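HD domain protein (Enterococcus faecalis, PDB 4LRL) probably hydrolyses deoxynucleoside triphosphates to deoxynucleosides and triphosphate, as a metal-binding HD-domain enzyme under allosteric control by bound nucleotides. Local coordinates at residues P192-I200 and R236-F244; T221-I231 and A251-M262. All blocks are in the same frame, centred on the assembly; numbering follows the deposited sequence.

Contact 1 (P192-I200 and R236-F244); sequences PNPQVVQMI and RPYKGGIAF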
loop_
_atom_site.group_PDB
_atom_site.type_symbol
_atom_site.label_atom_id
_atom_site.label_comp_id
_atom_site.label_asym_id
_atom_site.label_seq_id
_atom_site.Cartn_x
_atom_site.Cartn_y
_atom_site.Cartn_z
ATOM N N PRO C 192 31.235 -8.361 24.747
ATOM C CA PRO C 192 32.180 -9.154 23.943
ATOM C C PRO C 192 31.615 -9.879 22.711
ATOM O O PRO C 192 32.387 -10.274 21.836
ATOM C CB PRO C 192 32.735 -10.181 24.951
ATOM C CG PRO C 192 32.295 -9.705 26.300
ATOM C CD PRO C 192 31.022 -8.972 26.069
ATOM N N ASN C 193 30.302 -10.059 22.638
ATOM C CA ASN C 193 29.684 -10.763 21.519
ATOM C C ASN C 193 29.261 -9.804 20.395
ATOM O O ASN C 193 28.247 -9.097 20.521
ATOM C CB ASN C 193 28.494 -11.593 22.021
ATOM C CG ASN C 193 28.037 -12.646 21.023
ATOM O OD1 ASN C 193 28.294 -12.547 19.819
ATOM N ND2 ASN C 193 27.335 -13.658 21.523
ATOM N N PRO C 194 30.022 -9.792 19.282
ATOM C CA PRO C 194 29.757 -8.854 18.175
ATOM C C PRO C 194 28.386 -9.053 17.515
ATOM O O PRO C 194 27.815 -8.102 16.966
ATOM C CB PRO C 194 30.880 -9.152 17.182
ATOM C CG PRO C 194 31.350 -10.550 17.530
ATOM C CD PRO C 194 31.150 -10.699 18.993
ATOM N N GLN C 195 27.861 -10.275 17.568
ATOM C CA GLN C 195 26.520 -10.546 17.048
ATOM C C GLN C 195 25.450 -9.784 17.836
ATOM O O GLN C 195 24.519 -9.230 17.255
ATOM C CB GLN C 195 26.219 -12.041 17.072
ATOM C CG GLN C 195 27.252 -12.900 16.386
ATOM C CD GLN C 195 27.021 -14.373 16.640
ATOM O OE1 GLN C 195 26.036 -14.757 17.284
ATOM N NE2 GLN C 195 27.924 -15.214 16.131
ATOM N N VAL C 196 25.596 -9.767 19.157
ATOM C CA VAL C 196 24.679 -9.063 20.048
ATOM C C VAL C 196 24.763 -7.540 19.831
ATOM O O VAL C 196 23.733 -6.863 19.675
ATOM C CB VAL C 196 24.963 -9.425 21.538
ATOM C CG1 VAL C 196 24.131 -8.566 22.479
ATOM C CG2 VAL C 196 24.732 -10.921 21.794
ATOM N N VAL C 197 25.987 -7.014 19.805
ATOM C CA VAL C 197 26.223 -5.582 19.622
ATOM C C VAL C 197 25.732 -5.088 18.267
ATOM O O VAL C 197 25.025 -4.069 18.193
ATOM C CB VAL C 197 27.733 -5.223 19.789
ATOM C CG1 VAL C 197 27.991 -3.769 19.403
ATOM C CG2 VAL C 197 28.196 -5.481 21.215
ATOM N N GLN C 198 26.099 -5.811 17.202
ATOM C CA GLN C 198 25.759 -5.393 15.831
ATOM C C GLN C 198 24.264 -5.452 15.507
ATOM O O GLN C 198 23.802 -4.754 14.610
ATOM C CB GLN C 198 26.571 -6.166 14.783
ATOM C CG GLN C 198 28.009 -5.670 14.617
ATOM C CD GLN C 198 28.808 -6.467 13.591
ATOM O OE1 GLN C 198 28.283 -6.906 12.551
ATOM N NE2 GLN C 198 30.079 -6.656 13.874
ATOM N N MET C 199 23.513 -6.266 16.247
ATOM C CA MET C 199 22.074 -6.387 16.019
ATOM C C MET C 199 21.375 -5.094 16.416
ATOM O O MET C 199 20.341 -4.715 15.855
ATOM C CB MET C 199 21.487 -7.571 16.797
ATOM C CG MET C 199 20.188 -8.120 16.173
ATOM S SD MET C 199 19.496 -9.573 16.980
ATOM C CE MET C 199 20.846 -10.764 16.849
ATOM N N ILE C 200 21.983 -4.410 17.373
ATOM C CA ILE C 200 21.401 -3.226 17.970
ATOM C C ILE C 200 22.054 -1.959 17.435
ATOM O O ILE C 200 21.396 -0.924 17.284
ATOM C CB ILE C 200 21.471 -3.335 19.496
ATOM C CG1 ILE C 200 20.466 -4.410 19.934
ATOM C CG2 ILE C 200 21.180 -1.979 20.171
ATOM C CD1 ILE C 200 20.839 -5.139 21.187
ATOM N N ARG C 236 22.297 -13.050 8.739
ATOM C CA ARG C 236 23.056 -14.200 9.218
ATOM C C ARG C 236 24.083 -13.780 10.281
ATOM O O ARG C 236 24.675 -12.709 10.172
ATOM C CB ARG C 236 23.763 -14.842 8.023
ATOM C CG ARG C 236 24.557 -16.095 8.316
ATOM C CD ARG C 236 25.619 -16.306 7.257
ATOM N NE ARG C 236 26.066 -17.695 7.210
ATOM C CZ ARG C 236 25.681 -18.577 6.293
ATOM N NH1 ARG C 236 24.831 -18.233 5.326
ATOM N NH2 ARG C 236 26.147 -19.816 6.345
ATOM N N PRO C 237 24.293 -14.619 11.313
ATOM C CA PRO C 237 25.426 -14.367 12.189
ATOM C C PRO C 237 26.709 -14.940 11.593
ATOM O O PRO C 237 26.656 -15.836 10.757
ATOM C CB PRO C 237 25.063 -15.149 13.453
ATOM C CG PRO C 237 24.302 -16.333 12.931
ATOM C CD PRO C 237 23.522 -15.808 11.740
ATOM N N TYR C 238 27.845 -14.396 12.013
ATOM C CA TYR C 238 29.153 -15.025 11.816
ATOM C C TYR C 238 30.057 -14.593 12.970
ATOM O O TYR C 238 29.653 -13.783 13.818
ATOM C CB TYR C 238 29.757 -14.669 10.449
ATOM C CG TYR C 238 30.327 -13.272 10.342
ATOM C CD1 TYR C 238 31.703 -13.066 10.314
ATOM C CD2 TYR C 238 29.488 -12.158 10.270
ATOM C CE1 TYR C 238 32.237 -11.780 10.229
ATOM C CE2 TYR C 238 30.004 -10.869 10.171
ATOM C CZ TYR C 238 31.381 -10.686 10.154
ATOM O OH TYR C 238 31.903 -9.417 10.059
ATOM N N LYS C 239 31.280 -15.117 12.987
ATOM C CA LYS C 239 32.216 -14.878 14.084
ATOM C C LYS C 239 32.377 -13.396 14.425
ATOM O O LYS C 239 32.401 -13.033 15.600
ATOM C CB LYS C 239 33.573 -15.511 13.766
ATOM C CG LYS C 239 34.504 -15.632 14.952
ATOM C CD LYS C 239 35.780 -16.340 14.525
ATOM C CE LYS C 239 36.695 -16.603 15.696
ATOM N NZ LYS C 239 37.836 -17.430 15.260
ATOM N N GLY C 240 32.463 -12.550 13.400
ATOM C CA GLY C 240 32.632 -11.112 13.588
ATOM C C GLY C 240 31.335 -10.322 13.647
ATOM O O GLY C 240 31.351 -9.096 13.552
ATOM N N GLY C 241 30.204 -10.998 13.797
ATOM C CA GLY C 241 28.951 -10.268 13.986
ATOM C C GLY C 241 27.784 -10.710 13.129
ATOM O O GLY C 241 27.338 -11.859 13.202
ATOM N N ILE C 242 27.292 -9.773 12.325
ATOM C CA ILE C 242 26.120 -9.988 11.475
ATOM C C ILE C 242 26.443 -9.669 10.019
ATOM O O ILE C 242 27.072 -8.655 9.721
ATOM C CB ILE C 242 24.924 -9.139 11.965
ATOM C CG1 ILE C 242 24.362 -9.737 13.256
ATOM C CG2 ILE C 242 23.850 -9.007 10.882
ATOM C CD1 ILE C 242 23.256 -8.922 13.879
ATOM N N ALA C 243 26.000 -10.548 9.125
ATOM C CA ALA C 243 26.224 -10.409 7.692
ATOM C C ALA C 243 24.949 -10.735 6.921
ATOM O O ALA C 243 23.918 -11.044 7.511
ATOM C CB ALA C 243 27.374 -11.324 7.240
ATOM N N PHE C 244 25.022 -10.651 5.597
ATOM C CA PHE C 244 23.858 -10.897 4.756
ATOM C C PHE C 244 24.259 -11.708 3.557
ATOM O O PHE C 244 25.206 -11.359 2.845
ATOM C CB PHE C 244 23.197 -9.571 4.334
ATOM C CG PHE C 244 22.876 -8.682 5.495
ATOM C CD1 PHE C 244 23.874 -7.896 6.085
ATOM C CD2 PHE C 244 21.598 -8.657 6.032
ATOM C CE1 PHE C 244 23.596 -7.107 7.182
ATOM C CE2 PHE C 244 21.312 -7.854 7.127
ATOM C CZ PHE C 244 22.308 -7.078 7.699
#
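Gln195 and Gln198, on the short helix 194-200 of the HD domain, grip the beta hairpin 236-244 at its turn by hydrogen bonds to the backbone. The hairpin closes through a type I turn from Tyr238 to Gly241, and the helix comes in at 62° to strand 241-244, their axes 6.2 Å apart. Gln198 uses both ends of its amide: OE1 accepts from Ile242 N at 3.0 Å, nearly straight at 166° but from above the carbonyl plane, while NE2 gives a weak, bent bond to Gly240 O. Gln195 extends to the other strand, NE2 donating to Tyr238 O at 3.2 Å and also to Gly118 O. Tyr238 O is thus held from opposite faces, by Gln195 NE2 and by Gly241 N within the turn. The ring of Pro194 rests on the turn itself, CG 3.3 Å from Lys239 O. Gly241 has no CB to collide with the Gln198 amide, and its backbone conformation by itself calls for glycine. Deeper in, Ile242 CG1 stands anti to the carbonyl carbon (chi1 -73°), and CD1 packs 3.7 Å from Met199 CB. Beyond this apolar end, Met199 meets helices 87-108 and 124-133, Pro237 touches Phe105, and Tyr238 packs on strand 411-413.

Contact 2 (T221-I231 and A251-M262); sequences TEYGTFDLTRI and AVEDYIVSRYQM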
loop_
_atom_site.group_PDB
_atom_site.type_symbol
_atom_site.label_atom_id
_atom_site.label_comp_id
_atom_site.label_asym_id
_atom_site.label_seq_id
_atom_site.Cartn_x
_atom_site.Cartn_y
_atom_site.Cartn_z
ATOM N N THR C 221 5.680 9.156 3.534
ATOM C CA THR C 221 6.604 8.952 2.416
ATOM C C THR C 221 6.648 7.459 2.087
ATOM O O THR C 221 7.702 6.826 2.123
ATOM C CB THR C 221 8.038 9.488 2.710
ATOM O OG1 THR C 221 8.660 8.688 3.715
ATOM C CG2 THR C 221 8.011 10.924 3.188
ATOM N N GLU C 222 5.481 6.918 1.753
ATOM C CA GLU C 222 5.252 5.479 1.553
ATOM C C GLU C 222 6.246 4.746 0.653
ATOM O O GLU C 222 6.321 3.509 0.692
ATOM C CB GLU C 222 3.815 5.219 1.062
ATOM C CG GLU C 222 3.321 6.159 -0.044
ATOM C CD GLU C 222 2.050 5.658 -0.709
ATOM O OE1 GLU C 222 1.951 4.430 -0.954
ATOM O OE2 GLU C 222 1.149 6.485 -0.989
ATOM N N TYR C 223 6.995 5.499 -0.154
ATOM C CA TYR C 223 7.961 4.902 -1.083
ATOM C C TYR C 223 9.406 5.047 -0.602
ATOM O O TYR C 223 10.344 4.604 -1.284
ATOM C CB TYR C 223 7.777 5.454 -2.504
ATOM C CG TYR C 223 6.486 5.007 -3.164
ATOM C CD1 TYR C 223 5.383 5.858 -3.239
ATOM C CD2 TYR C 223 6.368 3.727 -3.708
ATOM C CE1 TYR C 223 4.190 5.442 -3.848
ATOM C CE2 TYR C 223 5.181 3.300 -4.316
ATOM C CZ TYR C 223 4.099 4.162 -4.383
ATOM O OH TYR C 223 2.930 3.736 -4.988
ATOM N N GLY C 224 9.574 5.644 0.581
ATOM C CA GLY C 224 10.871 5.666 1.255
ATOM C C GLY C 224 11.130 4.410 2.084
ATOM O O GLY C 224 11.839 4.469 3.093
ATOM N N THR C 225 10.558 3.277 1.661
ATOM C CA THR C 225 10.643 2.007 2.404
ATOM C C THR C 225 11.346 0.881 1.632
ATOM O O THR C 225 11.289 0.813 0.397
ATOM C CB THR C 225 9.238 1.492 2.858
ATOM O OG1 THR C 225 8.391 1.290 1.719
ATOM C CG2 THR C 225 8.574 2.480 3.806
ATOM N N PHE C 226 12.012 0.009 2.387
ATOM C CA PHE C 226 12.644 -1.204 1.872
ATOM C C PHE C 226 11.832 -2.396 2.383
ATOM O O PHE C 226 10.800 -2.219 3.018
ATOM C CB PHE C 226 14.077 -1.293 2.399
ATOM C CG PHE C 226 14.158 -1.348 3.897
ATOM C CD1 PHE C 226 14.289 -2.566 4.551
ATOM C CD2 PHE C 226 14.057 -0.184 4.655
ATOM C CE1 PHE C 226 14.331 -2.624 5.933
ATOM C CE2 PHE C 226 14.099 -0.228 6.039
ATOM C CZ PHE C 226 14.238 -1.450 6.680
ATOM N N ASP C 227 12.319 -3.608 2.150
ATOM C CA ASP C 227 11.588 -4.807 2.553
ATOM C C ASP C 227 12.251 -5.535 3.725
ATOM O O ASP C 227 13.260 -6.231 3.548
ATOM C CB ASP C 227 11.425 -5.750 1.359
ATOM C CG ASP C 227 10.485 -6.897 1.651
ATOM O OD1 ASP C 227 9.279 -6.639 1.899
ATOM O OD2 ASP C 227 10.957 -8.055 1.631
ATOM N N LEU C 228 11.668 -5.375 4.912
ATOM C CA LEU C 228 12.163 -6.034 6.122
ATOM C C LEU C 228 12.230 -7.554 5.981
ATOM O O LEU C 228 13.231 -8.169 6.358
ATOM C CB LEU C 228 11.310 -5.660 7.344
ATOM C CG LEU C 228 11.712 -6.291 8.686
ATOM C CD1 LEU C 228 13.148 -5.952 9.063
ATOM C CD2 LEU C 228 10.764 -5.887 9.794
ATOM N N THR C 229 11.164 -8.142 5.439
ATOM C CA THR C 229 11.069 -9.592 5.262
ATOM C C THR C 229 12.180 -10.176 4.383
ATOM O O THR C 229 12.658 -11.277 4.652
ATOM C CB THR C 229 9.678 -10.029 4.753
ATOM O OG1 THR C 229 8.704 -9.775 5.769
ATOM C CG2 THR C 229 9.650 -11.526 4.442
ATOM N N ARG C 230 12.597 -9.455 3.343
ATOM C CA ARG C 230 13.682 -9.982 2.526
ATOM C C ARG C 230 15.028 -9.879 3.230
ATOM O O ARG C 230 15.865 -10.767 3.084
ATOM C CB ARG C 230 13.748 -9.383 1.113
ATOM C CG ARG C 230 14.812 -10.085 0.188
ATOM C CD ARG C 230 14.678 -11.620 0.111
ATOM N NE ARG C 230 15.790 -12.236 -0.620
ATOM C CZ ARG C 230 15.986 -13.549 -0.769
ATOM N NH1 ARG C 230 15.145 -14.434 -0.246
ATOM N NH2 ARG C 230 17.040 -13.978 -1.448
ATOM N N ILE C 231 15.220 -8.830 4.020
ATOM C CA ILE C 231 16.445 -8.720 4.806
ATOM C C ILE C 231 16.491 -9.819 5.863
ATOM O O ILE C 231 17.534 -10.428 6.085
ATOM C CB ILE C 231 16.645 -7.311 5.412
ATOM C CG1 ILE C 231 16.769 -6.284 4.277
ATOM C CG2 ILE C 231 17.905 -7.290 6.326
ATOM C CD1 ILE C 231 17.124 -4.910 4.719
ATOM N N ALA C 251 18.138 -6.416 -1.821
ATOM C CA ALA C 251 17.371 -6.042 -0.641
ATOM C C ALA C 251 18.196 -5.175 0.316
ATOM O O ALA C 251 17.667 -4.259 0.933
ATOM C CB ALA C 251 16.859 -7.266 0.068
ATOM N N VAL C 252 19.489 -5.466 0.444
ATOM C CA VAL C 252 20.377 -4.623 1.233
ATOM C C VAL C 252 20.518 -3.258 0.543
ATOM O O VAL C 252 20.470 -2.223 1.203
ATOM C CB VAL C 252 21.753 -5.305 1.483
ATOM C CG1 VAL C 252 22.723 -4.344 2.175
ATOM C CG2 VAL C 252 21.566 -6.574 2.312
ATOM N N GLU C 253 20.655 -3.273 -0.780
ATOM C CA GLU C 253 20.646 -2.051 -1.584
ATOM C C GLU C 253 19.435 -1.165 -1.325
ATOM O O GLU C 253 19.590 0.042 -1.129
ATOM C CB GLU C 253 20.660 -2.378 -3.066
ATOM C CG GLU C 253 22.002 -2.753 -3.628
ATOM C CD GLU C 253 21.950 -2.922 -5.137
ATOM O OE1 GLU C 253 20.834 -3.032 -5.698
ATOM O OE2 GLU C 253 23.029 -2.938 -5.757
ATOM N N ASP C 254 18.241 -1.772 -1.340
ATOM C CA ASP C 254 16.983 -1.072 -1.066
ATOM C C ASP C 254 16.965 -0.466 0.324
ATOM O O ASP C 254 16.328 0.561 0.546
ATOM C CB ASP C 254 15.785 -2.012 -1.194
ATOM C CG ASP C 254 15.666 -2.628 -2.568
ATOM O OD1 ASP C 254 15.177 -3.774 -2.656
ATOM O OD2 ASP C 254 16.061 -1.976 -3.560
ATOM N N TYR C 255 17.644 -1.106 1.270
ATOM C CA TYR C 255 17.757 -0.522 2.589
ATOM C C TYR C 255 18.575 0.781 2.510
ATOM O O TYR C 255 18.158 1.804 3.046
ATOM C CB TYR C 255 18.341 -1.514 3.597
ATOM C CG TYR C 255 18.966 -0.832 4.782
ATOM C CD1 TYR C 255 18.171 -0.291 5.789
ATOM C CD2 TYR C 255 20.356 -0.718 4.890
ATOM C CE1 TYR C 255 18.741 0.345 6.876
ATOM C CE2 TYR C 255 20.945 -0.075 5.979
ATOM C CZ TYR C 255 20.132 0.452 6.968
ATOM O OH TYR C 255 20.685 1.091 8.046
ATOM N N ILE C 256 19.712 0.751 1.814
ATOM C CA ILE C 256 20.534 1.957 1.659
ATOM C C ILE C 256 19.790 3.065 0.894
ATOM O O ILE C 256 19.860 4.229 1.246
ATOM C CB ILE C 256 21.911 1.652 1.007
ATOM C CG1 ILE C 256 22.735 0.724 1.908
ATOM C CG2 ILE C 256 22.682 2.944 0.722
ATOM C CD1 ILE C 256 23.185 1.358 3.229
ATOM N N VAL C 257 19.058 2.681 -0.136
ATOM C CA VAL C 257 18.246 3.617 -0.894
ATOM C C VAL C 257 17.214 4.316 0.001
ATOM O O VAL C 257 17.110 5.538 -0.025
ATOM C CB VAL C 257 17.602 2.921 -2.116
ATOM C CG1 VAL C 257 16.601 3.839 -2.822
ATOM C CG2 VAL C 257 18.679 2.502 -3.088
ATOM N N SER C 258 16.481 3.546 0.808
ATOM C CA SER C 258 15.465 4.101 1.715
ATOM C C SER C 258 16.086 5.028 2.752
ATOM O O SER C 258 15.520 6.086 3.088
ATOM C CB SER C 258 14.704 2.990 2.435
ATOM O OG SER C 258 14.037 2.151 1.502
ATOM N N ARG C 259 17.245 4.609 3.253
ATOM C CA ARG C 259 17.999 5.353 4.236
ATOM C C ARG C 259 18.310 6.736 3.684
ATOM O O ARG C 259 17.995 7.740 4.317
ATOM C CB ARG C 259 19.286 4.603 4.587
ATOM C CG ARG C 259 19.955 5.057 5.867
ATOM C CD ARG C 259 21.178 4.204 6.181
ATOM N NE ARG C 259 22.249 4.978 6.811
ATOM C CZ ARG C 259 23.379 4.444 7.278
ATOM N NH1 ARG C 259 23.573 3.132 7.209
ATOM N NH2 ARG C 259 24.311 5.214 7.836
ATOM N N TYR C 260 18.868 6.773 2.476
ATOM C CA TYR C 260 19.267 8.015 1.809
ATOM C C TYR C 260 18.070 8.927 1.543
ATOM O O TYR C 260 18.108 10.123 1.833
ATOM C CB TYR C 260 20.011 7.692 0.501
ATOM C CG TYR C 260 20.190 8.856 -0.468
ATOM C CD1 TYR C 260 21.268 9.718 -0.356
ATOM C CD2 TYR C 260 19.285 9.077 -1.506
ATOM C CE1 TYR C 260 21.440 10.772 -1.235
ATOM C CE2 TYR C 260 19.454 10.127 -2.391
ATOM C CZ TYR C 260 20.534 10.970 -2.250
ATOM O OH TYR C 260 20.709 12.019 -3.127
ATOM N N GLN C 261 17.006 8.359 0.973
ATOM C CA GLN C 261 15.817 9.177 0.673
ATOM C C GLN C 261 15.094 9.733 1.902
ATOM O O GLN C 261 14.623 10.878 1.856
ATOM C CB GLN C 261 14.870 8.553 -0.373
ATOM C CG GLN C 261 14.315 7.189 -0.051
ATOM C CD GLN C 261 13.829 6.434 -1.290
ATOM O OE1 GLN C 261 13.779 6.975 -2.401
ATOM N NE2 GLN C 261 13.472 5.161 -1.097
ATOM N N MET C 262 15.055 8.967 3.003
ATOM C CA MET C 262 14.535 9.479 4.283
ATOM C C MET C 262 15.354 10.691 4.792
ATOM O O MET C 262 14.772 11.718 5.154
ATOM C CB MET C 262 14.462 8.386 5.356
ATOM C CG MET C 262 13.320 7.362 5.209
ATOM S SD MET C 262 11.626 8.037 5.188
ATOM C CE MET C 262 11.651 8.877 6.777
#
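Phe226 points its CB toward helix 249-267 and lies alongside Tyr255. CB sits 3.5 Å from Asp254 O and 3.6 Å from Ser258 OG. CG, placed between the backbone N and the carbonyl carbon (chi1 60°), comes 3.9 Å from Tyr255 CA. Along one flank CD2 passes Ser258, whose OG lies at the ring edge and in its plane. Farther out, CE2 is 4.1 Å from Tyr255 CD1, which stands over one face. The two rings form a T-shaped pair, planes at 86°, with the edge of Tyr255 directed at Phe226. Tyr255 OH is bound to Gln203 O. The segment 221-231 runs antiparallel along the helix, which belongs to the HD-associated region, from the turn Thr221-Gly224 through an extended link to helix 228-234, where Asp227 is the N-cap. At the turn Gly224 O lies 3.3 Å from Ser258 CB, and Met262 SD approaches Thr221 OG1; Thr221 is also close to a bound thymidine triphosphate. Ser258 OG, although near Phe226 N, donates back to Asp254 O in its own helix. At the other end Ala251 CB packs 3.5 Å from Arg230 CG, and Ile231 CD1 reaches Tyr255 CB. Arg230 makes a cation-pi contact with Tyr47 of a third subunit, and Gln261 packs on Asp254 of a second.

Well into the chain comes helix 194-200, then helix 206-219, which carries the nickel ligand Asp207, and next the segment 221-231. Helix 228-234 leads directly into the hairpin, where contact 1 closes a loop of 35 residues onto the earlier helix. Strand 241-245 then runs on into helix 249-267, which folds back on 221-231 and closes the 19-residue loop of contact 2. The two loops cross, since their segments alternate. Their centres are 21 Å apart, yet Phe244 joins them, packing on Ile231 and Val252. Contact 1 ties the HD domain to a hairpin of the HD-associated region; contact 2 is made within that region, beside other subunits.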